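Local coordinates for MxaA (Stigmatella aurantiaca, PDB 4W4T), which is represented here by the terminal NADPH-binding reductase domain of a hybrid polyketide synthase–nonribosomal peptide synthetase, which probably releases the myxalamid chain by reduction, at residues R56-T61 against A145-G150; I182-Y187 against G236-I241; C263-G268 against G355-F360; V274-D279 against D338-E343; D283-D288 against T393-V398. All blocks are in the same frame, centred on the assembly; numbering follows the deposited sequence.

Contact 1. Residues R56-T61 against A145-G150; sequences RTILLT and AIYHNG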
# COMPACT_ATOMS: atom_id res chain seq x y z
N ARG A 56 -28.26 -9.77 -32.63
CA ARG A 56 -29.43 -9.28 -31.92
C ARG A 56 -29.07 -8.80 -30.51
O ARG A 56 -29.64 -7.85 -29.99
CB ARG A 56 -30.51 -10.38 -31.86
CG ARG A 56 -30.97 -10.91 -33.23
CD ARG A 56 -31.62 -12.28 -33.10
NE ARG A 56 -30.62 -13.25 -32.69
CZ ARG A 56 -30.82 -14.56 -32.58
NH1 ARG A 56 -32.01 -15.10 -32.88
NH2 ARG A 56 -29.83 -15.33 -32.19
N THR A 57 -28.10 -9.48 -29.90
CA THR A 57 -27.75 -9.23 -28.50
C THR A 57 -26.26 -9.36 -28.25
O THR A 57 -25.57 -10.16 -28.89
CB THR A 57 -28.43 -10.23 -27.56
OG1 THR A 57 -28.01 -11.54 -27.96
CG2 THR A 57 -29.95 -10.14 -27.66
N ILE A 58 -25.78 -8.60 -27.28
CA ILE A 58 -24.37 -8.58 -26.93
C ILE A 58 -24.20 -8.57 -25.42
O ILE A 58 -24.88 -7.81 -24.72
CB ILE A 58 -23.66 -7.35 -27.55
CG1 ILE A 58 -23.58 -7.51 -29.07
CG2 ILE A 58 -22.29 -7.16 -26.91
CD1 ILE A 58 -23.04 -6.28 -29.83
N LEU A 59 -23.31 -9.40 -24.90
CA LEU A 59 -22.95 -9.31 -23.50
C LEU A 59 -21.66 -8.52 -23.31
O LEU A 59 -20.63 -8.86 -23.88
CB LEU A 59 -22.80 -10.69 -22.87
CG LEU A 59 -22.34 -10.66 -21.41
CD1 LEU A 59 -23.39 -10.09 -20.49
CD2 LEU A 59 -21.90 -12.05 -20.93
N LEU A 60 -21.73 -7.46 -22.51
CA LEU A 60 -20.54 -6.67 -22.18
C LEU A 60 -20.17 -6.86 -20.72
O LEU A 60 -20.99 -6.68 -19.83
CB LEU A 60 -20.78 -5.18 -22.46
CG LEU A 60 -19.64 -4.21 -22.11
CD1 LEU A 60 -18.36 -4.56 -22.89
CD2 LEU A 60 -20.07 -2.77 -22.37
N THR A 61 -18.93 -7.23 -20.46
CA THR A 61 -18.44 -7.18 -19.10
C THR A 61 -17.59 -5.92 -18.95
O THR A 61 -16.88 -5.50 -19.88
CB THR A 61 -17.61 -8.45 -18.71
OG1 THR A 61 -16.46 -8.57 -19.55
CG2 THR A 61 -18.45 -9.71 -18.86
N ALA A 145 -23.13 -12.47 -28.96
CA ALA A 145 -21.69 -12.21 -28.92
C ALA A 145 -21.26 -11.57 -27.60
O ALA A 145 -22.07 -10.99 -26.86
CB ALA A 145 -21.28 -11.34 -30.12
N ILE A 146 -19.99 -11.72 -27.27
CA ILE A 146 -19.47 -11.27 -25.98
C ILE A 146 -18.27 -10.33 -26.15
O ILE A 146 -17.32 -10.65 -26.85
CB ILE A 146 -19.02 -12.47 -25.11
CG1 ILE A 146 -20.20 -13.41 -24.85
CG2 ILE A 146 -18.44 -11.97 -23.77
CD1 ILE A 146 -19.80 -14.84 -24.58
N TYR A 147 -18.34 -9.18 -25.50
CA TYR A 147 -17.19 -8.30 -25.35
C TYR A 147 -16.73 -8.41 -23.90
O TYR A 147 -17.38 -7.90 -22.99
CB TYR A 147 -17.53 -6.85 -25.71
CG TYR A 147 -17.79 -6.64 -27.20
CD1 TYR A 147 -18.93 -7.16 -27.80
CD2 TYR A 147 -16.90 -5.92 -27.99
CE1 TYR A 147 -19.18 -6.98 -29.16
CE2 TYR A 147 -17.15 -5.74 -29.35
CZ TYR A 147 -18.29 -6.28 -29.93
OH TYR A 147 -18.55 -6.09 -31.27
N HIS A 148 -15.61 -9.10 -23.69
CA HIS A 148 -15.14 -9.35 -22.33
C HIS A 148 -14.04 -8.35 -21.92
O HIS A 148 -12.86 -8.51 -22.23
CB HIS A 148 -14.65 -10.81 -22.22
CG HIS A 148 -14.15 -11.17 -20.85
ND1 HIS A 148 -14.67 -10.61 -19.70
CD2 HIS A 148 -13.17 -12.01 -20.45
CE1 HIS A 148 -14.03 -11.09 -18.65
NE2 HIS A 148 -13.11 -11.94 -19.08
N ASN A 149 -14.47 -7.29 -21.24
CA ASN A 149 -13.59 -6.22 -20.79
C ASN A 149 -13.54 -6.13 -19.26
O ASN A 149 -12.89 -5.25 -18.70
CB ASN A 149 -14.04 -4.87 -21.39
CG ASN A 149 -13.20 -3.70 -20.92
OD1 ASN A 149 -11.97 -3.77 -20.93
ND2 ASN A 149 -13.85 -2.65 -20.44
N GLY A 150 -14.21 -7.05 -18.58
CA GLY A 150 -14.24 -7.04 -17.12
C GLY A 150 -12.98 -7.69 -16.59
O GLY A 150 -12.52 -8.68 -17.15

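Contact 2. Residues I182-Y187 against G236-I241; sequences IKPLHY and GLPVTI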
# COMPACT_ATOMS: atom_id res chain seq x y z
N ILE A 182 -22.85 -21.31 -29.96
CA ILE A 182 -21.56 -20.62 -30.07
C ILE A 182 -21.70 -19.11 -30.10
O ILE A 182 -22.54 -18.56 -30.82
CB ILE A 182 -20.80 -21.08 -31.32
CG1 ILE A 182 -20.55 -22.59 -31.25
CG2 ILE A 182 -19.47 -20.31 -31.48
CD1 ILE A 182 -20.01 -23.03 -29.91
N LYS A 183 -20.87 -18.43 -29.31
CA LYS A 183 -20.87 -16.98 -29.24
C LYS A 183 -19.47 -16.44 -29.47
O LYS A 183 -18.56 -16.69 -28.68
CB LYS A 183 -21.41 -16.51 -27.88
CG LYS A 183 -22.73 -17.15 -27.48
CD LYS A 183 -23.15 -16.74 -26.08
CE LYS A 183 -24.37 -17.57 -25.58
NZ LYS A 183 -24.07 -19.03 -25.54
N PRO A 184 -19.28 -15.68 -30.55
CA PRO A 184 -17.97 -15.04 -30.74
C PRO A 184 -17.59 -14.19 -29.54
O PRO A 184 -18.44 -13.56 -28.88
CB PRO A 184 -18.17 -14.19 -32.00
CG PRO A 184 -19.21 -14.94 -32.77
CD PRO A 184 -20.16 -15.47 -31.72
N LEU A 185 -16.29 -14.18 -29.27
CA LEU A 185 -15.75 -13.51 -28.11
C LEU A 185 -14.72 -12.46 -28.50
O LEU A 185 -13.72 -12.78 -29.14
CB LEU A 185 -15.12 -14.52 -27.17
CG LEU A 185 -14.26 -13.88 -26.08
CD1 LEU A 185 -15.14 -13.10 -25.10
CD2 LEU A 185 -13.44 -14.93 -25.38
N HIS A 186 -14.97 -11.22 -28.14
CA HIS A 186 -13.99 -10.17 -28.37
C HIS A 186 -13.35 -9.88 -27.03
O HIS A 186 -13.96 -9.28 -26.14
CB HIS A 186 -14.65 -8.95 -29.01
CG HIS A 186 -15.45 -9.32 -30.21
ND1 HIS A 186 -14.86 -9.74 -31.38
CD2 HIS A 186 -16.78 -9.45 -30.40
CE1 HIS A 186 -15.79 -10.07 -32.25
NE2 HIS A 186 -16.97 -9.90 -31.68
N TYR A 187 -12.12 -10.37 -26.87
CA TYR A 187 -11.49 -10.38 -25.55
C TYR A 187 -10.53 -9.22 -25.37
O TYR A 187 -9.58 -9.06 -26.14
CB TYR A 187 -10.76 -11.72 -25.33
CG TYR A 187 -9.97 -11.71 -24.05
CD1 TYR A 187 -10.61 -11.47 -22.84
CD2 TYR A 187 -8.60 -11.90 -24.05
CE1 TYR A 187 -9.90 -11.43 -21.65
CE2 TYR A 187 -7.88 -11.87 -22.86
CZ TYR A 187 -8.54 -11.63 -21.67
OH TYR A 187 -7.83 -11.58 -20.49
N GLY A 236 -11.78 -23.84 -31.79
CA GLY A 236 -12.75 -23.43 -32.80
C GLY A 236 -13.70 -22.30 -32.42
O GLY A 236 -14.54 -21.90 -33.23
N LEU A 237 -13.59 -21.80 -31.20
CA LEU A 237 -14.33 -20.60 -30.82
C LEU A 237 -13.81 -19.40 -31.61
O LEU A 237 -12.60 -19.17 -31.65
CB LEU A 237 -14.21 -20.32 -29.31
CG LEU A 237 -15.06 -19.17 -28.78
CD1 LEU A 237 -16.54 -19.54 -28.87
CD2 LEU A 237 -14.67 -18.84 -27.33
N PRO A 238 -14.72 -18.64 -32.25
CA PRO A 238 -14.28 -17.40 -32.90
C PRO A 238 -13.95 -16.34 -31.86
O PRO A 238 -14.80 -15.96 -31.05
CB PRO A 238 -15.50 -16.99 -33.74
CG PRO A 238 -16.35 -18.22 -33.84
CD PRO A 238 -16.13 -18.94 -32.54
N VAL A 239 -12.71 -15.86 -31.91
CA VAL A 239 -12.19 -14.95 -30.91
C VAL A 239 -11.40 -13.84 -31.57
O VAL A 239 -10.69 -14.08 -32.53
CB VAL A 239 -11.26 -15.68 -29.92
CG1 VAL A 239 -10.56 -14.71 -29.02
CG2 VAL A 239 -12.03 -16.72 -29.09
N THR A 240 -11.53 -12.62 -31.05
CA THR A 240 -10.56 -11.57 -31.35
C THR A 240 -9.85 -11.22 -30.04
O THR A 240 -10.47 -11.18 -28.97
CB THR A 240 -11.23 -10.31 -31.97
OG1 THR A 240 -11.92 -9.57 -30.96
CG2 THR A 240 -12.22 -10.71 -33.03
N ILE A 241 -8.54 -11.02 -30.13
CA ILE A 241 -7.77 -10.65 -28.94
C ILE A 241 -7.21 -9.25 -29.09
O ILE A 241 -6.40 -9.00 -29.97
CB ILE A 241 -6.63 -11.64 -28.68
CG1 ILE A 241 -7.24 -13.04 -28.43
CG2 ILE A 241 -5.76 -11.17 -27.50
CD1 ILE A 241 -6.19 -14.14 -28.25

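Contact 3. Residues C263-G268 against G355-F360; sequences CRTLKG and GDLLMF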
# COMPACT_ATOMS: atom_id res chain seq x y z
N CYS A 263 -2.52 9.35 -13.85
CA CYS A 263 -2.96 10.61 -13.27
C CYS A 263 -2.28 10.87 -11.94
O CYS A 263 -1.88 12.00 -11.65
CB CYS A 263 -4.47 10.63 -13.10
SG CYS A 263 -5.36 10.54 -14.67
N ARG A 264 -2.19 9.83 -11.11
CA ARG A 264 -1.50 9.94 -9.83
C ARG A 264 -0.06 10.39 -9.96
O ARG A 264 0.44 11.24 -9.21
CB ARG A 264 -1.52 8.59 -9.11
CG ARG A 264 -2.80 8.25 -8.39
CD ARG A 264 -2.61 6.93 -7.64
NE ARG A 264 -3.87 6.45 -7.08
CZ ARG A 264 -4.26 6.69 -5.84
NH1 ARG A 264 -3.49 7.39 -5.02
NH2 ARG A 264 -5.43 6.22 -5.41
N THR A 265 0.62 9.79 -10.92
CA THR A 265 2.01 10.12 -11.17
C THR A 265 2.17 11.56 -11.64
O THR A 265 3.03 12.29 -11.14
CB THR A 265 2.59 9.16 -12.20
OG1 THR A 265 2.47 7.83 -11.69
CG2 THR A 265 4.04 9.47 -12.48
N LEU A 266 1.35 11.98 -12.60
CA LEU A 266 1.43 13.35 -13.09
C LEU A 266 1.15 14.36 -11.98
O LEU A 266 1.82 15.38 -11.89
CB LEU A 266 0.46 13.59 -14.25
CG LEU A 266 0.75 12.78 -15.51
CD1 LEU A 266 -0.16 13.23 -16.65
CD2 LEU A 266 2.22 12.89 -15.90
N LYS A 267 0.15 14.08 -11.15
CA LYS A 267 -0.17 15.01 -10.07
C LYS A 267 0.98 15.09 -9.08
O LYS A 267 1.31 16.16 -8.59
CB LYS A 267 -1.46 14.61 -9.35
CG LYS A 267 -1.78 15.50 -8.15
CD LYS A 267 -3.17 15.21 -7.60
CE LYS A 267 -3.54 16.15 -6.45
NZ LYS A 267 -5.03 16.11 -6.18
N GLY A 268 1.60 13.94 -8.80
CA GLY A 268 2.76 13.89 -7.93
C GLY A 268 3.90 14.75 -8.47
O GLY A 268 4.53 15.49 -7.73
N GLY A 355 2.89 9.11 -0.69
CA GLY A 355 3.19 7.79 -0.17
C GLY A 355 2.45 6.71 -0.94
O GLY A 355 3.04 5.69 -1.30
N ASP A 356 1.17 6.94 -1.20
CA ASP A 356 0.37 5.98 -1.97
C ASP A 356 0.98 5.72 -3.35
O ASP A 356 1.01 4.58 -3.81
CB ASP A 356 -1.07 6.49 -2.13
CG ASP A 356 -1.84 6.50 -0.81
OD1 ASP A 356 -1.36 5.90 0.18
OD2 ASP A 356 -2.93 7.11 -0.78
N LEU A 357 1.47 6.79 -3.98
CA LEU A 357 2.12 6.68 -5.29
C LEU A 357 3.43 5.90 -5.20
O LEU A 357 3.75 5.09 -6.05
CB LEU A 357 2.36 8.09 -5.86
CG LEU A 357 3.27 8.20 -7.09
CD1 LEU A 357 2.74 7.38 -8.25
CD2 LEU A 357 3.44 9.66 -7.50
N LEU A 358 4.18 6.16 -4.13
CA LEU A 358 5.46 5.51 -3.93
C LEU A 358 5.35 3.98 -3.85
O LEU A 358 6.24 3.27 -4.32
CB LEU A 358 6.10 6.05 -2.65
CG LEU A 358 7.46 5.53 -2.23
CD1 LEU A 358 8.53 6.00 -3.20
CD2 LEU A 358 7.77 6.02 -0.82
N MSE A 359 4.26 3.49 -3.26
CA MSE A 359 4.04 2.04 -3.15
C MSE A 359 4.15 1.36 -4.51
O MSE A 359 4.82 0.34 -4.65
CB MSE A 359 2.67 1.74 -2.54
CG MSE A 359 2.50 2.17 -1.09
SE MSE A 359 4.07 1.71 -0.01
CE MSE A 359 5.01 3.40 -0.12
N PHE A 360 3.47 1.94 -5.49
CA PHE A 360 3.49 1.42 -6.85
C PHE A 360 4.90 1.31 -7.45
O PHE A 360 5.22 0.32 -8.10
CB PHE A 360 2.60 2.30 -7.75
CG PHE A 360 1.14 2.26 -7.39
CD1 PHE A 360 0.30 1.29 -7.93
CD2 PHE A 360 0.60 3.18 -6.50
CE1 PHE A 360 -1.05 1.25 -7.60
CE2 PHE A 360 -0.75 3.14 -6.17
CZ PHE A 360 -1.57 2.17 -6.72

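Contact 4. Residues V274-D279 against D338-E343; sequences VAPSVD and DQWLSE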
# COMPACT_ATOMS: atom_id res chain seq x y z
N VAL A 274 8.88 18.43 -9.68
CA VAL A 274 9.98 17.71 -10.29
C VAL A 274 9.50 16.43 -10.99
O VAL A 274 8.60 15.74 -10.52
CB VAL A 274 11.07 17.38 -9.25
CG1 VAL A 274 10.53 16.46 -8.15
CG2 VAL A 274 12.26 16.76 -9.92
N ALA A 275 10.10 16.13 -12.14
CA ALA A 275 9.72 14.95 -12.93
C ALA A 275 10.97 14.16 -13.28
O ALA A 275 12.07 14.72 -13.34
CB ALA A 275 8.97 15.37 -14.19
N PRO A 276 10.81 12.84 -13.51
CA PRO A 276 11.97 11.99 -13.78
C PRO A 276 12.35 11.96 -15.25
O PRO A 276 11.46 11.94 -16.10
CB PRO A 276 11.50 10.61 -13.31
CG PRO A 276 10.04 10.63 -13.60
CD PRO A 276 9.58 12.04 -13.34
N SER A 277 13.64 11.95 -15.55
CA SER A 277 14.05 11.66 -16.91
C SER A 277 14.13 10.14 -17.02
O SER A 277 14.97 9.50 -16.39
CB SER A 277 15.39 12.33 -17.26
OG SER A 277 16.40 11.98 -16.33
N VAL A 278 13.20 9.56 -17.75
CA VAL A 278 13.22 8.13 -17.99
C VAL A 278 13.52 7.92 -19.47
O VAL A 278 13.21 8.79 -20.29
CB VAL A 278 11.90 7.46 -17.59
CG1 VAL A 278 11.65 7.62 -16.10
CG2 VAL A 278 10.74 8.05 -18.38
N ASP A 279 14.15 6.81 -19.82
CA ASP A 279 14.50 6.61 -21.23
C ASP A 279 13.47 5.79 -22.01
O ASP A 279 13.71 5.44 -23.15
CB ASP A 279 15.88 5.96 -21.35
CG ASP A 279 16.02 4.72 -20.50
OD1 ASP A 279 15.00 4.05 -20.22
OD2 ASP A 279 17.17 4.40 -20.12
N ASP A 338 16.29 7.74 -10.35
CA ASP A 338 16.61 7.32 -8.99
C ASP A 338 16.54 8.47 -8.00
O ASP A 338 16.04 8.32 -6.87
CB ASP A 338 17.98 6.64 -8.95
CG ASP A 338 18.03 5.42 -9.86
OD1 ASP A 338 17.18 4.51 -9.67
OD2 ASP A 338 18.89 5.38 -10.76
N GLN A 339 17.00 9.64 -8.43
CA GLN A 339 16.92 10.83 -7.59
C GLN A 339 15.49 11.29 -7.44
O GLN A 339 15.08 11.70 -6.36
CB GLN A 339 17.78 11.95 -8.15
CG GLN A 339 19.28 11.68 -8.05
CD GLN A 339 20.11 12.75 -8.72
OE1 GLN A 339 19.83 13.94 -8.58
NE2 GLN A 339 21.14 12.33 -9.46
N TRP A 340 14.72 11.24 -8.53
CA TRP A 340 13.29 11.57 -8.45
C TRP A 340 12.55 10.65 -7.48
O TRP A 340 11.74 11.09 -6.65
CB TRP A 340 12.65 11.49 -9.84
CG TRP A 340 11.21 11.81 -9.83
CD1 TRP A 340 10.64 13.06 -9.87
CD2 TRP A 340 10.13 10.87 -9.78
NE1 TRP A 340 9.26 12.94 -9.84
CE2 TRP A 340 8.92 11.61 -9.79
CE3 TRP A 340 10.06 9.48 -9.73
CZ2 TRP A 340 7.68 11.01 -9.76
CZ3 TRP A 340 8.81 8.88 -9.69
CH2 TRP A 340 7.64 9.64 -9.70
N LEU A 341 12.85 9.36 -7.55
CA LEU A 341 12.19 8.39 -6.68
C LEU A 341 12.55 8.65 -5.21
O LEU A 341 11.72 8.47 -4.31
CB LEU A 341 12.58 6.96 -7.08
CG LEU A 341 11.82 5.81 -6.40
CD1 LEU A 341 10.32 5.88 -6.71
CD2 LEU A 341 12.39 4.47 -6.84
N SER A 342 13.77 9.10 -4.99
CA SER A 342 14.22 9.40 -3.63
C SER A 342 13.51 10.64 -3.09
O SER A 342 13.16 10.70 -1.92
CB SER A 342 15.74 9.58 -3.59
OG SER A 342 16.13 10.18 -2.38
N GLU A 343 13.28 11.63 -3.95
CA GLU A 343 12.52 12.80 -3.54
C GLU A 343 11.06 12.44 -3.25
O GLU A 343 10.43 13.03 -2.37
CB GLU A 343 12.60 13.92 -4.59
CG GLU A 343 14.02 14.38 -4.81
CD GLU A 343 14.14 15.85 -5.18
OE1 GLU A 343 13.11 16.51 -5.45
OE2 GLU A 343 15.29 16.35 -5.20

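Contact 5. Residues D283-D288 against T393-V398; sequences DLTPVD and TSCPSV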
# COMPACT_ATOMS: atom_id res chain seq x y z
N ASP A 283 4.13 5.22 -24.13
CA ASP A 283 2.83 5.04 -24.76
C ASP A 283 1.72 5.79 -24.03
O ASP A 283 1.58 5.66 -22.82
CB ASP A 283 2.46 3.57 -24.82
CG ASP A 283 1.15 3.34 -25.54
OD1 ASP A 283 1.06 3.85 -26.67
OD2 ASP A 283 0.24 2.68 -24.99
N LEU A 284 0.95 6.58 -24.76
CA LEU A 284 -0.28 7.16 -24.25
C LEU A 284 -1.34 6.98 -25.32
O LEU A 284 -1.25 7.58 -26.39
CB LEU A 284 -0.14 8.64 -23.90
CG LEU A 284 0.60 9.05 -22.63
CD1 LEU A 284 2.09 9.05 -22.85
CD2 LEU A 284 0.13 10.44 -22.24
N THR A 285 -2.31 6.13 -25.03
CA THR A 285 -3.32 5.74 -26.01
C THR A 285 -4.70 6.20 -25.54
O THR A 285 -5.28 5.59 -24.65
CB THR A 285 -3.33 4.22 -26.21
OG1 THR A 285 -1.99 3.76 -26.44
CG2 THR A 285 -4.20 3.85 -27.39
N PRO A 286 -5.21 7.29 -26.13
CA PRO A 286 -6.50 7.83 -25.68
C PRO A 286 -7.65 6.80 -25.73
O PRO A 286 -7.75 6.04 -26.69
CB PRO A 286 -6.76 8.97 -26.66
CG PRO A 286 -5.37 9.46 -27.02
CD PRO A 286 -4.56 8.18 -27.12
N VAL A 287 -8.50 6.83 -24.72
CA VAL A 287 -9.58 5.82 -24.59
C VAL A 287 -10.55 5.84 -25.79
O VAL A 287 -11.10 4.78 -26.15
CB VAL A 287 -10.35 6.01 -23.28
CG1 VAL A 287 -11.18 7.30 -23.29
CG2 VAL A 287 -11.24 4.77 -23.01
N ASP A 288 -10.73 7.00 -26.43
CA ASP A 288 -11.64 7.04 -27.59
C ASP A 288 -11.06 6.26 -28.78
O ASP A 288 -11.82 5.66 -29.56
CB ASP A 288 -12.01 8.47 -28.02
CG ASP A 288 -10.82 9.44 -28.04
OD1 ASP A 288 -9.98 9.39 -27.13
OD2 ASP A 288 -10.77 10.29 -28.97
N THR A 393 -10.92 5.47 -37.93
CA THR A 393 -10.34 5.27 -36.60
C THR A 393 -8.82 5.32 -36.65
O THR A 393 -8.16 4.48 -37.27
CB THR A 393 -10.80 3.94 -35.98
OG1 THR A 393 -12.22 3.96 -35.85
CG2 THR A 393 -10.16 3.73 -34.58
N SER A 394 -8.29 6.36 -36.01
CA SER A 394 -6.86 6.63 -36.01
C SER A 394 -6.51 7.19 -34.65
O SER A 394 -7.29 7.95 -34.08
CB SER A 394 -6.51 7.62 -37.13
OG SER A 394 -5.13 7.95 -37.14
N CYS A 395 -5.35 6.83 -34.12
CA CYS A 395 -4.97 7.27 -32.78
C CYS A 395 -4.50 8.72 -32.77
O CYS A 395 -3.68 9.11 -33.60
CB CYS A 395 -3.88 6.36 -32.22
SG CYS A 395 -3.57 6.60 -30.46
N PRO A 396 -5.03 9.53 -31.85
CA PRO A 396 -4.55 10.90 -31.71
C PRO A 396 -3.07 10.95 -31.36
O PRO A 396 -2.54 10.06 -30.68
CB PRO A 396 -5.41 11.47 -30.58
CG PRO A 396 -6.65 10.62 -30.57
CD PRO A 396 -6.20 9.25 -31.00
N SER A 397 -2.39 11.98 -31.85
CA SER A 397 -1.00 12.22 -31.51
C SER A 397 -0.86 12.77 -30.11
O SER A 397 -1.74 13.48 -29.62
CB SER A 397 -0.37 13.22 -32.49
OG SER A 397 -0.59 12.82 -33.83
N VAL A 398 0.25 12.45 -29.45
CA VAL A 398 0.55 13.07 -28.17
C VAL A 398 1.29 14.37 -28.48
O VAL A 398 2.36 14.36 -29.09
CB VAL A 398 1.37 12.17 -27.26
CG1 VAL A 398 1.68 12.90 -25.93
CG2 VAL A 398 0.62 10.88 -26.98

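Contact 1. Residues R56-T61 against A145-G150
Ile58 and Leu60 lie on one face of the sheet together with Ala145 and Tyr147. Ile58 CG2 approaches Tyr147 CD1 at 3.5 Å, oblique to the phenol ring, while Leu60 reaches back toward the neighbouring strand so that its CD1 rests 3.7 Å from Tyr147 CB. On the opposite face Leu59 CB and Ile146 CG1 are 4.3 Å apart, under helix 159-177. Beneath these side chains the parallel strands 57-61 and 145-148 are stitched by three well-formed bonds: Ala145 O receives Leu59 N, Leu59 O receives Tyr147 N, and Tyr147 O receives Thr61 N at 3.0 Å. The polar edge begins at Thr61. With chi1 at 61°, its OG1 stands between the backbone N and carbonyl carbon and faces the end of the second strand. There it meets His148 ND1 at 2.7 Å, near the imidazole plane at the ring edge, and accepts Gly150 N at 2.9 Å; Asn149 N adds a weak bond to the same oxygen. His148 is also bonded to Thr170 through its other nitrogen, NE2. One buried hydroxyl therefore gathers a side chain and two successive backbone amides, probably helping to fix the path of the chain as it leaves strand 145-148, just where Asn149 contributes to the NADPH site.

Contact 2. Residues I182-Y187 against G236-I241
The imidazole of His186 presents its edge to Thr240, with ND1 and OG1 joined by a 3.0 Å hydrogen bond whose donor could be either group. Both residues project from the same face of the sheet. A chi1 of -51° sets the ring on the Thr240 side, and chi2, at -70°, turns its ND1 edge to the hydroxyl; Thr240 CG2 comes alongside at 3.3 Å from the same nitrogen. On the reverse face Leu185 CB meets Val239 CG2 and Leu237 CD2. Before the strands begin, Ile182 and Leu237 lie antiparallel, flank to flank, whereas Ile182 meets Pro238 roughly at right angles, CG2 lying 3.8 Å from the ring CD. The backbones pair in parallel through Leu185 N to Pro238 O, Thr240 N to Leu185 O, and Tyr187 N to Thr240 O at 2.8 Å. Just before the second strand, Gly236, with positive phi, ends helix 217-234 in a Schellman motif. Tyr187 also packs on that helix and makes a weak bond to Lys222, a residue of the NADPH site. Strand 185-188, helix 217-234 and strand 239-248 thus form a beta-alpha-beta crossover, the repeating element of the Rossmann fold in short-chain dehydrogenases.

Contact 3. Residues C263-G268 against G355-F360
Leu357 reaches across with both methyls, CD1 to the Thr265 hydroxyl and CD2 to the facing backbone. CD1 comes 3.5 Å from Thr265 OG1, the two side chains crossing at about a right angle, and CD2 lies 3.8 Å from Arg264 O. CD2 is also 4.3 Å from Gly268 CA, where the lack of a side chain lets the methyl settle close to the helix. Leu357 CG is anti to the backbone N (chi1 168°), which swings the branched end toward the partner helix. Arg264 flanks this plug. Its extended chain carries CD to 4.5 Å from Phe360 CE2, and Arg264 NH1 passes 3.9 Å from Asp356 CB. The guanidinium and carboxylate planes are turned 66° apart, and Arg264 NH1 and Asp356 OD2, at 4.3 Å, are beyond salt-bridge range, although the opposite charges probably attract weakly. What positions these groups lies one step back: Asp259 takes Arg264 NH2 in a salt bridge, while Leu261 O holds Thr265 OG1. Leu357 packs further on Leu344 and Leu261. On other sides of helix 352-362, Leu358 and Met359, the latter present as selenomethionine, touch Pro158 and Tyr157 of the second subunit. The axes of segments 263-268 and 355-360 cross at -124°, 10.1 Å apart at closest, a steep helix–helix packing in the mainly helical region that lies beyond the Rossmann sheet, consistent with the C-terminal subdomain of extended short-chain dehydrogenases.

Contact 4. Residues V274-D279 against D338-E343
Val274 opens the contact with its CG1 methyl, which lies 3.8 Å from Trp340 CD1 and 3.7 Å from Glu343 OE1, while CG2 also reaches toward the indole. The carbonyl of Val274 supplies the polar link: its O accepts Trp340 NE1 at 3.0 Å, in a bond bent to an N-H...O angle of 137°. The oxygen lies close to the indole plane, at the ring edge, whereas NE1 comes from above the carbonyl plane, 51° out of it and off the lone pairs. At Ala275 the side chain turns away from the helix and the backbone itself makes the approach, its C coming 3.6 Å from Trp340 CD1. Pro276 then lies over one face of the indole. Its CD is 3.5 Å from the centroid of the five-membered ring and only 7° off the ring normal, a clear CH-pi contact, and the rest of the proline continues the cover: Pro276 CB lies 3.7 Å from Trp340 CG and Pro276 CG 3.8 Å from Trp340 CD2. The tryptophan is thus fixed in two ways, by the in-plane hold on NE1 and by the proline across its face. Trp340 also packs against Cys269 and Met272 of helix 261-272 and Leu361 of helix 352-362, while strand 274-277 pairs in parallel with strand 333-336, which leads into helix 337-348.

Contact 5. Residues D283-D288 against T393-V398
Pro286 forms the central bump, its ring pushed into the bend of the facing loop between Cys395 and Pro396. CG leads, 3.9 Å from Pro396 CG and nearly as close to the CB and CD of that ring, and the two rings pass each other head to tail. Cys395 fills the adjoining dent: with SG anti to the backbone N (chi1 -169°), the sulfur nestles beside Pro286 CD at 3.8 Å and Thr285 CG2 at 4.2 Å. A second knob stands beyond, where Val398 CG2 presses on Leu284, 3.9 Å from its CB and 3.8 Å from its O. Thr285 OG1 bonds Asp283 OD2 within its own segment. The fit is mainly apolar across the two segments, while Asn312, bonded to Leu284 O, also packs on Cys395 and Val398. Pro286 is the N-cap residue of helix 287-298, and strand 285-286 pairs with strand 239-248; the loop between helices 382-388 and 400-412 thus covers this strand-to-helix junction.

Contacts 1 and 2 are neighbours in one parallel sheet, their centres 11 Å apart: Ile146 O and His186 N are 2.7 Å apart, and the rings of His148 and Tyr187 meet. Contact 5 reaches the same sheet farther across, with nearest atoms about 8 Å from contact 1, and Asp288 lies about 8 Å from Phe66 of the NADPH site, side chain to side chain. Contacts 3 and 4 lie across the chain's centre from contacts 1 and 2, with centres 12 Å apart, and touch through Leu358 and Leu341. Contact 4 is nested within the loop closed by contact 3, whereas contact 5 alternates with both along the chain. Contact 1 holds cofactor residue Asn149; contact 4 is remote from the NADPH site.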